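Local coordinates for protein male-specific lethal-3 (Drosophila melanogaster, PDB 3M9Q), which reads methylated histone H3 through its chromodomain, as part of the histone acetyltransferase complex that raises transcription of the male X chromosome, at residues Pro18-Gly23 with Thr79-Asp84; Leu39-Val44 with His64-Arg69; Asn46-Arg51 with Phe58-Ile63. The protein carries 1 engineered substitution. All blocks are in the same frame, centred on the assembly; numbering follows the deposited sequence.

Contacts 2 and 3 are two stages of one beta hairpin, strands 39-51 and 57-65, with their centres about 17 Å apart; the side chain of I63 in contact 3 packs on S42, K43 and V44 of contact 2. Contact 1 closes the longest loop and encloses both others in sequence. Its centre is about 12 Å from that of contact 2 and about 11 Å from that of contact 3. G23 N lies 2.8 Å from V44 O, and L19 N lies 3.0 Å from Y61 OH, each a probable hydrogen bond. All three contacts belong to the sheet of the chromodomain, which recognises methyllysine through an aromatic cage.

Contact 1. Residues Pro18-Gly23 with Thr79-Asp84; sequences PLFHKG and TVLLKD
In this chromodomain, of the SH3-like clan, the segment leading into strand 25-29 lays F20 against L81 and K83 of edge strand 81-83, one of the two outermost, while K83 also reaches back to L19. The two segments are not paired as strands: their nearest CA atoms, of F20 and K83, are 8.1 Å apart, and side chains bridge the interval. The buried F20 has the largest share of the contact area. Its CG stands anti to the carbonyl carbon (chi1 -54°), which sends the ring across to L81, whose CB lies 3.6 Å from F20 CZ. One methyl branch of the same leucine comes over one ring face: L81 CD1 makes a CH-pi contact 4.3 Å from the centroid of the F20 ring. Both residues also touch V26, meeting over strand 25-29, and L81 extends the contact to Y61 of strand 57-65.

K83 runs past the ring obliquely, with its CE 3.6 Å from F20 CE1. A bend at chi2 (-74°) followed by an extended end carries the ammonium group beyond the aromatic atoms to the backbone of L19. There it is shared with E24, which forms a salt bridge to it. The bond to the backbone lies in the carbonyl plane: K83 NZ to L19 O is 2.8 Å, with a C=O...N angle of 157°.

Contact 2. Residues Leu39-Val44 with His64-Arg69; sequences LYTSKV and HFQGWR
T41 O is gripped by two donors, one from the protein and one from solvent. The backbone Q66 N reaches T41 O at 3.0 Å, tilted 16° from the carbonyl plane. A water donates to T41 O at 2.8 Å and also donates to Q66 O, so it links the strand to the departing chain. Two residues further along the strand, K43 and H64 form an antiparallel hydrogen-bonded pair: K43 N to H64 O is 2.8 Å, and the return bond from H64 N to K43 O is nearly straight (172° at the hydrogen).

These bonds mark the open end of the beta hairpin formed by strands 39-51 and 57-65, where the second strand leaves the sheet in a type II turn from F65 to W68. The turn is closed by W68 N bonding F65 O, with G67 at its third position in a conformation of positive phi. The Q66 side chain folds back on T41 and K43. Its CG stands anti to the carbonyl carbon (chi1 -62°) and lies beside T41 CG2; a bend at chi2 then carries the amide over K43 CB, while OE1 meets the H64 ring at its edge, in plane. H64 ND1 itself bonds D73.

On the buried side, S42 OG donates to Y40 O at 2.9 Å, from well above the carbonyl plane. The same hydroxyl oxygen lies 3.4 Å from F65 CD1. Replacing S42 with an alanine would probably cost Y40 O this hydroxyl bond and open a gap beside the F65 ring. Y40, whose own hydroxyl bonds E30, meets that ring from its backbone end, with CB 3.9 Å from F65 CD1.

Contact 3. Residues Asn46-Arg51 with Phe58-Ile63; sequences NVFERR and FYEYKI
Y59 OH donates to E49 OE1 over a short 2.5 Å, and on the other side of the sheet R50 NH1 forms a salt bridge with E60 OE2 at 2.7 Å. The first bond uses the anti lone pair of the carboxylate oxygen, which sits at the edge of the tyrosine ring. E49 gets there by holding CG anti to the backbone N (chi1 -174°) and extending onward, so that CB and CG pass beside CE1 of the ring, displaced from its plane, before the carboxylate comes to the edge. The second bond is less regular: E60 OE2 lies close to the guanidinium plane, yet NH1 meets it from 55° above the carboxylate plane. The other oxygen of the group, E60 OE1, rests at the edge of the F48 ring, 3.7 Å from F48 CD2.

R50 also packs on F58: R50 CB lies over one face of the F58 ring, 3.9 Å from its centroid, and F58 CZ lies in turn over one face of the guanidinium. The planes are 56° apart, so the groups are not stacked.

Beneath these side chains is an antiparallel ladder, the part nearer the turn of the chromodomain hairpin of strands 39-51 and 57-65. F48 with E60 and R50 with F58 are hydrogen-bonded pairs with both bonds made; in the N46 and K62 pair, K62 N to N46 O is sound but the reverse bond is weak. On the face of Y59 and Y61, V47 CG1 touches both rings, 4.0 Å from Y59 CD1 and 3.8 Å from Y61 CE1.

Strand 57-65 is flanked on its far side by strand 74-76, through backbone bonds of Y61 with V76 and I63 with R74, while P18 packs on Y59 and L19 N bonds Y61 OH.

Contact 1. Residues Pro18-Gly23 with Thr79-Asp84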
loop_
_atom_site.group_PDB
_atom_site.type_symbol
_atom_site.label_atom_id
_atom_site.label_comp_id
_atom_site.label_asym_id
_atom_site.label_seq_id
_atom_site.Cartn_x
_atom_site.Cartn_y
_atom_site.Cartn_z
ATOM N N PRO A 18 -0.798 12.762 -5.475
ATOM C CA PRO A 18 -0.521 11.360 -5.766
ATOM C C PRO A 18 0.927 11.050 -5.457
ATOM O O PRO A 18 1.817 11.810 -5.835
ATOM C CB PRO A 18 -0.803 11.252 -7.262
ATOM C CG PRO A 18 -0.554 12.617 -7.797
ATOM C CD PRO A 18 -0.896 13.582 -6.698
ATOM N N LEU A 19 1.154 9.958 -4.745
ATOM C CA LEU A 19 2.470 9.678 -4.166
ATOM C C LEU A 19 3.164 8.476 -4.758
ATOM O O LEU A 19 4.359 8.286 -4.550
ATOM C CB LEU A 19 2.347 9.494 -2.661
ATOM C CG LEU A 19 1.845 10.716 -1.893
ATOM C CD1 LEU A 19 1.870 10.419 -0.405
ATOM C CD2 LEU A 19 2.667 11.954 -2.207
ATOM N N PHE A 20 2.401 7.669 -5.485
ATOM C CA PHE A 20 2.907 6.441 -6.120
ATOM C C PHE A 20 2.405 6.385 -7.548
ATOM O O PHE A 20 1.398 7.020 -7.881
ATOM C CB PHE A 20 2.455 5.198 -5.333
ATOM C CG PHE A 20 2.813 5.246 -3.872
ATOM C CD1 PHE A 20 4.056 4.817 -3.430
ATOM C CD2 PHE A 20 1.918 5.734 -2.940
ATOM C CE1 PHE A 20 4.373 4.879 -2.091
ATOM C CE2 PHE A 20 2.238 5.809 -1.615
ATOM C CZ PHE A 20 3.462 5.379 -1.185
ATOM N N HIS A 21 3.082 5.618 -8.386
ATOM C CA HIS A 21 2.747 5.558 -9.809
ATOM C C HIS A 21 2.525 4.141 -10.298
ATOM O O HIS A 21 3.025 3.177 -9.720
ATOM C CB HIS A 21 3.841 6.232 -10.651
ATOM C CG HIS A 21 5.188 5.588 -10.532
ATOM N ND1 HIS A 21 6.142 6.009 -9.627
ATOM C CD2 HIS A 21 5.740 4.553 -11.204
ATOM C CE1 HIS A 21 7.222 5.260 -9.751
ATOM N NE2 HIS A 21 7.005 4.364 -10.695
ATOM N N LYS A 22 1.758 4.024 -11.371
ATOM C CA LYS A 22 1.557 2.735 -12.030
ATOM C C LYS A 22 2.888 2.067 -12.337
ATOM O O LYS A 22 3.792 2.676 -12.902
ATOM C CB LYS A 22 0.736 2.892 -13.320
ATOM C CG LYS A 22 0.476 1.563 -14.025
ATOM C CD LYS A 22 -0.537 1.669 -15.161
ATOM C CE LYS A 22 -0.812 0.294 -15.786
ATOM N NZ LYS A 22 -1.861 0.339 -16.856
ATOM N N GLY A 23 2.989 0.794 -11.968
ATOM C CA GLY A 23 4.182 -0.008 -12.203
ATOM C C GLY A 23 5.149 -0.032 -11.041
ATOM O O GLY A 23 6.037 -0.869 -10.991
ATOM N N THR A 79 -2.038 5.871 2.681
ATOM C CA THR A 79 -1.592 5.800 4.073
ATOM C C THR A 79 -1.035 4.425 4.434
ATOM O O THR A 79 -0.250 4.293 5.369
ATOM C CB THR A 79 -2.730 6.143 5.035
ATOM O OG1 THR A 79 -3.811 5.234 4.827
ATOM C CG2 THR A 79 -3.226 7.544 4.793
ATOM N N VAL A 80 -1.432 3.402 3.692
ATOM C CA VAL A 80 -0.983 2.042 4.017
ATOM C C VAL A 80 0.196 1.598 3.160
ATOM O O VAL A 80 0.674 0.471 3.290
ATOM C CB VAL A 80 -2.131 1.009 3.935
ATOM C CG1 VAL A 80 -3.279 1.414 4.866
ATOM C CG2 VAL A 80 -2.625 0.825 2.507
ATOM N N LEU A 81 0.672 2.506 2.319
ATOM C CA LEU A 81 1.776 2.211 1.391
ATOM C C LEU A 81 3.077 2.872 1.813
ATOM O O LEU A 81 3.094 3.980 2.352
ATOM C CB LEU A 81 1.402 2.666 -0.022
ATOM C CG LEU A 81 0.198 1.962 -0.640
ATOM C CD1 LEU A 81 -0.029 2.484 -2.061
ATOM C CD2 LEU A 81 0.389 0.456 -0.615
ATOM N N LEU A 82 4.171 2.168 1.556
ATOM C CA LEU A 82 5.525 2.675 1.758
ATOM C C LEU A 82 6.346 2.533 0.496
ATOM O O LEU A 82 6.222 1.556 -0.236
ATOM C CB LEU A 82 6.231 1.915 2.876
ATOM C CG LEU A 82 5.689 2.067 4.298
ATOM C CD1 LEU A 82 6.407 1.122 5.252
ATOM C CD2 LEU A 82 5.790 3.509 4.788
ATOM N N LYS A 83 7.220 3.502 0.283
ATOM C CA LYS A 83 8.215 3.434 -0.786
ATOM C C LYS A 83 9.181 2.270 -0.573
ATOM O O LYS A 83 9.497 1.906 0.551
ATOM C CB LYS A 83 8.993 4.746 -0.863
ATOM C CG LYS A 83 8.170 5.942 -1.325
ATOM C CD LYS A 83 7.900 5.880 -2.805
ATOM C CE LYS A 83 7.003 7.006 -3.284
ATOM N NZ LYS A 83 6.863 6.965 -4.760
ATOM N N ASP A 84 9.647 1.716 -1.686
ATOM C CA ASP A 84 10.501 0.512 -1.701
ATOM C C ASP A 84 11.974 0.838 -1.466
ATOM O O ASP A 84 12.851 0.434 -2.220
ATOM C CB ASP A 84 10.328 -0.201 -3.037
ATOM C CG ASP A 84 10.905 -1.600 -3.044
ATOM O OD1 ASP A 84 11.065 -2.189 -1.951
ATOM O OD2 ASP A 84 11.191 -2.092 -4.157
#

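Contact 2. Residues Leu39-Val44 with His64-Arg69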
loop_
_atom_site.group_PDB
_atom_site.type_symbol
_atom_site.label_atom_id
_atom_site.label_comp_id
_atom_site.label_asym_id
_atom_site.label_seq_id
_atom_site.Cartn_x
_atom_site.Cartn_y
_atom_site.Cartn_z
ATOM N N LEU A 39 4.276 -6.076 6.296
ATOM C CA LEU A 39 4.271 -5.418 4.988
ATOM C C LEU A 39 4.356 -6.430 3.868
ATOM O O LEU A 39 5.143 -7.373 3.922
ATOM C CB LEU A 39 5.455 -4.461 4.868
ATOM C CG LEU A 39 5.359 -3.193 5.715
ATOM C CD1 LEU A 39 6.746 -2.595 5.975
ATOM C CD2 LEU A 39 4.418 -2.170 5.063
ATOM N N TYR A 40 3.548 -6.213 2.842
ATOM C CA TYR A 40 3.541 -7.060 1.649
ATOM C C TYR A 40 4.119 -6.336 0.456
ATOM O O TYR A 40 3.719 -5.214 0.142
ATOM C CB TYR A 40 2.115 -7.488 1.316
ATOM C CG TYR A 40 1.452 -8.276 2.431
ATOM C CD1 TYR A 40 1.907 -9.535 2.792
ATOM C CD2 TYR A 40 0.402 -7.746 3.152
ATOM C CE1 TYR A 40 1.305 -10.249 3.830
ATOM C CE2 TYR A 40 -0.206 -8.455 4.176
ATOM C CZ TYR A 40 0.240 -9.697 4.505
ATOM O OH TYR A 40 -0.358 -10.406 5.533
ATOM N N THR A 41 5.042 -6.988 -0.232
ATOM C CA THR A 41 5.613 -6.451 -1.470
ATOM C C THR A 41 4.547 -6.484 -2.553
ATOM O O THR A 41 3.939 -7.517 -2.820
ATOM C CB THR A 41 6.840 -7.261 -1.889
ATOM O OG1 THR A 41 7.719 -7.362 -0.757
ATOM C CG2 THR A 41 7.565 -6.619 -3.057
ATOM N N SER A 42 4.307 -5.321 -3.140
ATOM C CA SER A 42 3.168 -5.104 -4.027
ATOM C C SER A 42 3.556 -4.289 -5.253
ATOM O O SER A 42 4.586 -3.627 -5.280
ATOM C CB SER A 42 2.074 -4.354 -3.257
ATOM O OG SER A 42 1.747 -5.007 -2.036
ATOM N N LYS A 43 2.705 -4.345 -6.266
ATOM C CA LYS A 43 2.891 -3.601 -7.511
ATOM C C LYS A 43 1.652 -2.767 -7.775
ATOM O O LYS A 43 0.532 -3.270 -7.708
ATOM C CB LYS A 43 3.122 -4.577 -8.670
ATOM C CG LYS A 43 3.278 -3.942 -10.053
ATOM C CD LYS A 43 3.385 -5.021 -11.128
ATOM C CE LYS A 43 3.600 -4.467 -12.523
ATOM N NZ LYS A 43 3.619 -5.577 -13.530
ATOM N N VAL A 44 1.852 -1.501 -8.103
ATOM C CA VAL A 44 0.738 -0.599 -8.384
ATOM C C VAL A 44 0.221 -0.852 -9.796
ATOM O O VAL A 44 0.953 -0.763 -10.786
ATOM C CB VAL A 44 1.136 0.879 -8.216
ATOM C CG1 VAL A 44 -0.044 1.804 -8.541
ATOM C CG2 VAL A 44 1.667 1.136 -6.799
ATOM N N HIS A 64 -1.444 -5.070 -6.709
ATOM C CA HIS A 64 -1.248 -6.508 -6.823
ATOM C C HIS A 64 -0.230 -6.954 -5.784
ATOM O O HIS A 64 0.811 -6.330 -5.608
ATOM C CB HIS A 64 -0.719 -6.840 -8.225
ATOM C CG HIS A 64 -0.389 -8.286 -8.419
ATOM N ND1 HIS A 64 -1.365 -9.239 -8.600
ATOM C CD2 HIS A 64 0.794 -8.948 -8.450
ATOM C CE1 HIS A 64 -0.799 -10.426 -8.738
ATOM N NE2 HIS A 64 0.511 -10.275 -8.657
ATOM N N PHE A 65 -0.530 -8.043 -5.103
ATOM C CA PHE A 65 0.404 -8.610 -4.122
ATOM C C PHE A 65 1.315 -9.589 -4.817
ATOM O O PHE A 65 0.881 -10.593 -5.361
ATOM C CB PHE A 65 -0.375 -9.215 -2.963
ATOM C CG PHE A 65 -1.221 -8.198 -2.291
ATOM C CD1 PHE A 65 -0.648 -7.280 -1.430
ATOM C CD2 PHE A 65 -2.562 -8.068 -2.608
ATOM C CE1 PHE A 65 -1.409 -6.306 -0.835
ATOM C CE2 PHE A 65 -3.330 -7.085 -2.024
ATOM C CZ PHE A 65 -2.749 -6.203 -1.138
ATOM N N GLN A 66 2.593 -9.254 -4.834
ATOM C CA GLN A 66 3.559 -10.035 -5.599
ATOM C C GLN A 66 3.579 -11.485 -5.109
ATOM O O GLN A 66 3.683 -11.758 -3.912
ATOM C CB GLN A 66 4.966 -9.435 -5.486
ATOM C CG GLN A 66 5.136 -8.017 -6.027
ATOM C CD GLN A 66 4.991 -7.928 -7.528
ATOM O OE1 GLN A 66 3.935 -8.224 -8.090
ATOM N NE2 GLN A 66 6.051 -7.494 -8.190
ATOM N N GLY A 67 3.433 -12.402 -6.055
ATOM C CA GLY A 67 3.475 -13.833 -5.779
ATOM C C GLY A 67 2.114 -14.418 -5.501
ATOM O O GLY A 67 1.980 -15.618 -5.242
ATOM N N TRP A 68 1.099 -13.570 -5.561
ATOM C CA TRP A 68 -0.295 -14.005 -5.389
ATOM C C TRP A 68 -1.083 -13.865 -6.677
ATOM O O TRP A 68 -0.759 -13.060 -7.544
ATOM C CB TRP A 68 -0.964 -13.217 -4.270
ATOM C CG TRP A 68 -0.315 -13.484 -2.966
ATOM C CD1 TRP A 68 0.676 -12.756 -2.372
ATOM C CD2 TRP A 68 -0.579 -14.590 -2.100
ATOM N NE1 TRP A 68 1.025 -13.334 -1.176
ATOM C CE2 TRP A 68 0.270 -14.462 -0.988
ATOM C CE3 TRP A 68 -1.468 -15.668 -2.150
ATOM C CZ2 TRP A 68 0.264 -15.376 0.063
ATOM C CZ3 TRP A 68 -1.471 -16.576 -1.106
ATOM C CH2 TRP A 68 -0.612 -16.422 -0.016
ATOM N N ARG A 69 -2.124 -14.670 -6.815
ATOM C CA ARG A 69 -2.973 -14.581 -8.013
ATOM C C ARG A 69 -3.777 -13.276 -8.009
ATOM O O ARG A 69 -3.952 -12.652 -6.959
ATOM C CB ARG A 69 -3.870 -15.807 -8.164
ATOM C CG ARG A 69 -4.929 -15.944 -7.124
ATOM C CD ARG A 69 -5.769 -17.173 -7.393
ATOM N NE ARG A 69 -6.836 -17.287 -6.411
ATOM C CZ ARG A 69 -6.799 -18.096 -5.359
ATOM N NH1 ARG A 69 -5.753 -18.884 -5.160
ATOM N NH2 ARG A 69 -7.820 -18.124 -4.514
HETATM O O HOH W 1 3.630 -10.061 -1.675
#

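Contact 3. Residues Asn46-Arg51 with Phe58-Ile63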
loop_
_atom_site.group_PDB
_atom_site.type_symbol
_atom_site.label_atom_id
_atom_site.label_comp_id
_atom_site.label_asym_id
_atom_site.label_seq_id
_atom_site.Cartn_x
_atom_site.Cartn_y
_atom_site.Cartn_z
ATOM N N ASN A 46 -2.890 0.653 -10.881
ATOM C CA ASN A 46 -3.667 1.820 -11.317
ATOM C C ASN A 46 -3.714 2.841 -10.212
ATOM O O ASN A 46 -3.742 2.492 -9.042
ATOM C CB ASN A 46 -5.100 1.415 -11.690
ATOM C CG ASN A 46 -5.887 2.543 -12.313
ATOM O OD1 ASN A 46 -6.860 3.043 -11.729
ATOM N ND2 ASN A 46 -5.470 2.962 -13.490
ATOM N N VAL A 47 -3.742 4.102 -10.614
ATOM C CA VAL A 47 -3.951 5.229 -9.702
ATOM C C VAL A 47 -5.167 6.030 -10.169
ATOM O O VAL A 47 -5.178 6.605 -11.259
ATOM C CB VAL A 47 -2.701 6.145 -9.636
ATOM C CG1 VAL A 47 -2.892 7.255 -8.593
ATOM C CG2 VAL A 47 -1.447 5.324 -9.331
ATOM N N PHE A 48 -6.192 6.042 -9.334
ATOM C CA PHE A 48 -7.479 6.656 -9.665
ATOM C C PHE A 48 -7.747 7.860 -8.783
ATOM O O PHE A 48 -7.769 7.760 -7.557
ATOM C CB PHE A 48 -8.593 5.617 -9.508
ATOM C CG PHE A 48 -9.973 6.114 -9.853
ATOM C CD1 PHE A 48 -10.203 6.913 -10.959
ATOM C CD2 PHE A 48 -11.050 5.723 -9.088
ATOM C CE1 PHE A 48 -11.489 7.339 -11.268
ATOM C CE2 PHE A 48 -12.326 6.146 -9.394
ATOM C CZ PHE A 48 -12.546 6.952 -10.480
ATOM N N GLU A 49 -7.946 8.994 -9.439
ATOM C CA GLU A 49 -8.241 10.264 -8.766
ATOM C C GLU A 49 -9.731 10.410 -8.554
ATOM O O GLU A 49 -10.517 10.285 -9.490
ATOM C CB GLU A 49 -7.728 11.430 -9.604
ATOM C CG GLU A 49 -7.833 12.788 -8.951
ATOM C CD GLU A 49 -7.211 13.846 -9.825
ATOM O OE1 GLU A 49 -6.085 14.268 -9.538
ATOM O OE2 GLU A 49 -7.823 14.230 -10.853
ATOM N N ARG A 50 -10.100 10.684 -7.310
ATOM C CA ARG A 50 -11.492 10.867 -6.895
ATOM C C ARG A 50 -11.618 12.129 -6.065
ATOM O O ARG A 50 -10.634 12.655 -5.573
ATOM C CB ARG A 50 -11.956 9.674 -6.048
ATOM C CG ARG A 50 -11.801 8.320 -6.722
ATOM C CD ARG A 50 -12.389 7.223 -5.863
ATOM N NE ARG A 50 -13.815 7.431 -5.636
ATOM C CZ ARG A 50 -14.524 6.804 -4.704
ATOM N NH1 ARG A 50 -13.941 5.928 -3.903
ATOM N NH2 ARG A 50 -15.817 7.056 -4.570
ATOM N N ARG A 51 -12.840 12.610 -5.913
ATOM C CA ARG A 51 -13.111 13.703 -4.989
ATOM C C ARG A 51 -14.088 13.235 -3.931
ATOM O O ARG A 51 -15.025 12.486 -4.216
ATOM C CB ARG A 51 -13.644 14.937 -5.720
ATOM C CG ARG A 51 -12.562 15.695 -6.477
ATOM C CD ARG A 51 -13.110 16.912 -7.177
ATOM N NE ARG A 51 -13.941 16.546 -8.314
ATOM C CZ ARG A 51 -14.704 17.399 -8.973
ATOM N NH1 ARG A 51 -14.754 18.662 -8.593
ATOM N NH2 ARG A 51 -15.433 16.991 -10.001
ATOM N N PHE A 58 -8.634 12.745 -3.602
ATOM C CA PHE A 58 -7.874 11.644 -3.004
ATOM C C PHE A 58 -7.612 10.585 -4.052
ATOM O O PHE A 58 -8.226 10.578 -5.117
ATOM C CB PHE A 58 -8.544 11.053 -1.756
ATOM C CG PHE A 58 -9.853 10.343 -2.014
ATOM C CD1 PHE A 58 -9.886 8.961 -2.124
ATOM C CD2 PHE A 58 -11.044 11.041 -2.117
ATOM C CE1 PHE A 58 -11.074 8.293 -2.337
ATOM C CE2 PHE A 58 -12.237 10.364 -2.327
ATOM C CZ PHE A 58 -12.238 8.989 -2.440
ATOM N N TYR A 59 -6.666 9.712 -3.748
ATOM C CA TYR A 59 -6.192 8.705 -4.707
ATOM C C TYR A 59 -6.422 7.291 -4.215
ATOM O O TYR A 59 -6.159 6.962 -3.066
ATOM C CB TYR A 59 -4.713 8.954 -5.062
ATOM C CG TYR A 59 -4.597 10.289 -5.734
ATOM C CD1 TYR A 59 -4.763 10.414 -7.108
ATOM C CD2 TYR A 59 -4.423 11.445 -4.986
ATOM C CE1 TYR A 59 -4.725 11.652 -7.723
ATOM C CE2 TYR A 59 -4.395 12.688 -5.590
ATOM C CZ TYR A 59 -4.546 12.784 -6.957
ATOM O OH TYR A 59 -4.525 14.028 -7.545
ATOM N N GLU A 60 -6.948 6.475 -5.117
ATOM C CA GLU A 60 -7.133 5.049 -4.886
ATOM C C GLU A 60 -6.096 4.300 -5.688
ATOM O O GLU A 60 -6.046 4.406 -6.910
ATOM C CB GLU A 60 -8.518 4.595 -5.329
ATOM C CG GLU A 60 -9.635 5.078 -4.466
ATOM C CD GLU A 60 -10.937 4.364 -4.761
ATOM O OE1 GLU A 60 -11.096 3.817 -5.876
ATOM O OE2 GLU A 60 -11.794 4.352 -3.864
ATOM N N TYR A 61 -5.271 3.540 -4.979
ATOM C CA TYR A 61 -4.187 2.775 -5.581
ATOM C C TYR A 61 -4.577 1.321 -5.663
ATOM O O TYR A 61 -4.643 0.628 -4.654
ATOM C CB TYR A 61 -2.909 2.936 -4.752
ATOM C CG TYR A 61 -2.472 4.380 -4.591
ATOM C CD1 TYR A 61 -1.599 4.973 -5.497
ATOM C CD2 TYR A 61 -2.949 5.162 -3.550
ATOM C CE1 TYR A 61 -1.206 6.300 -5.364
ATOM C CE2 TYR A 61 -2.558 6.486 -3.408
ATOM C CZ TYR A 61 -1.694 7.054 -4.321
ATOM O OH TYR A 61 -1.294 8.368 -4.191
ATOM N N LYS A 62 -4.875 0.862 -6.869
ATOM C CA LYS A 62 -5.117 -0.562 -7.081
ATOM C C LYS A 62 -3.777 -1.266 -7.110
ATOM O O LYS A 62 -2.896 -0.915 -7.897
ATOM C CB LYS A 62 -5.890 -0.843 -8.374
ATOM C CG LYS A 62 -6.340 -2.305 -8.449
ATOM C CD LYS A 62 -7.040 -2.688 -9.731
ATOM C CE LYS A 62 -7.500 -4.136 -9.644
ATOM N NZ LYS A 62 -8.337 -4.548 -10.803
ATOM N N ILE A 63 -3.634 -2.251 -6.236
ATOM C CA ILE A 63 -2.379 -2.980 -6.118
ATOM C C ILE A 63 -2.537 -4.481 -6.252
ATOM O O ILE A 63 -3.586 -5.060 -5.981
ATOM C CB ILE A 63 -1.637 -2.644 -4.804
ATOM C CG1 ILE A 63 -2.431 -3.106 -3.581
ATOM C CG2 ILE A 63 -1.290 -1.149 -4.727
ATOM C CD1 ILE A 63 -1.651 -2.936 -2.260
HETATM O O HOH W 2 -7.127 2.464 -8.814
#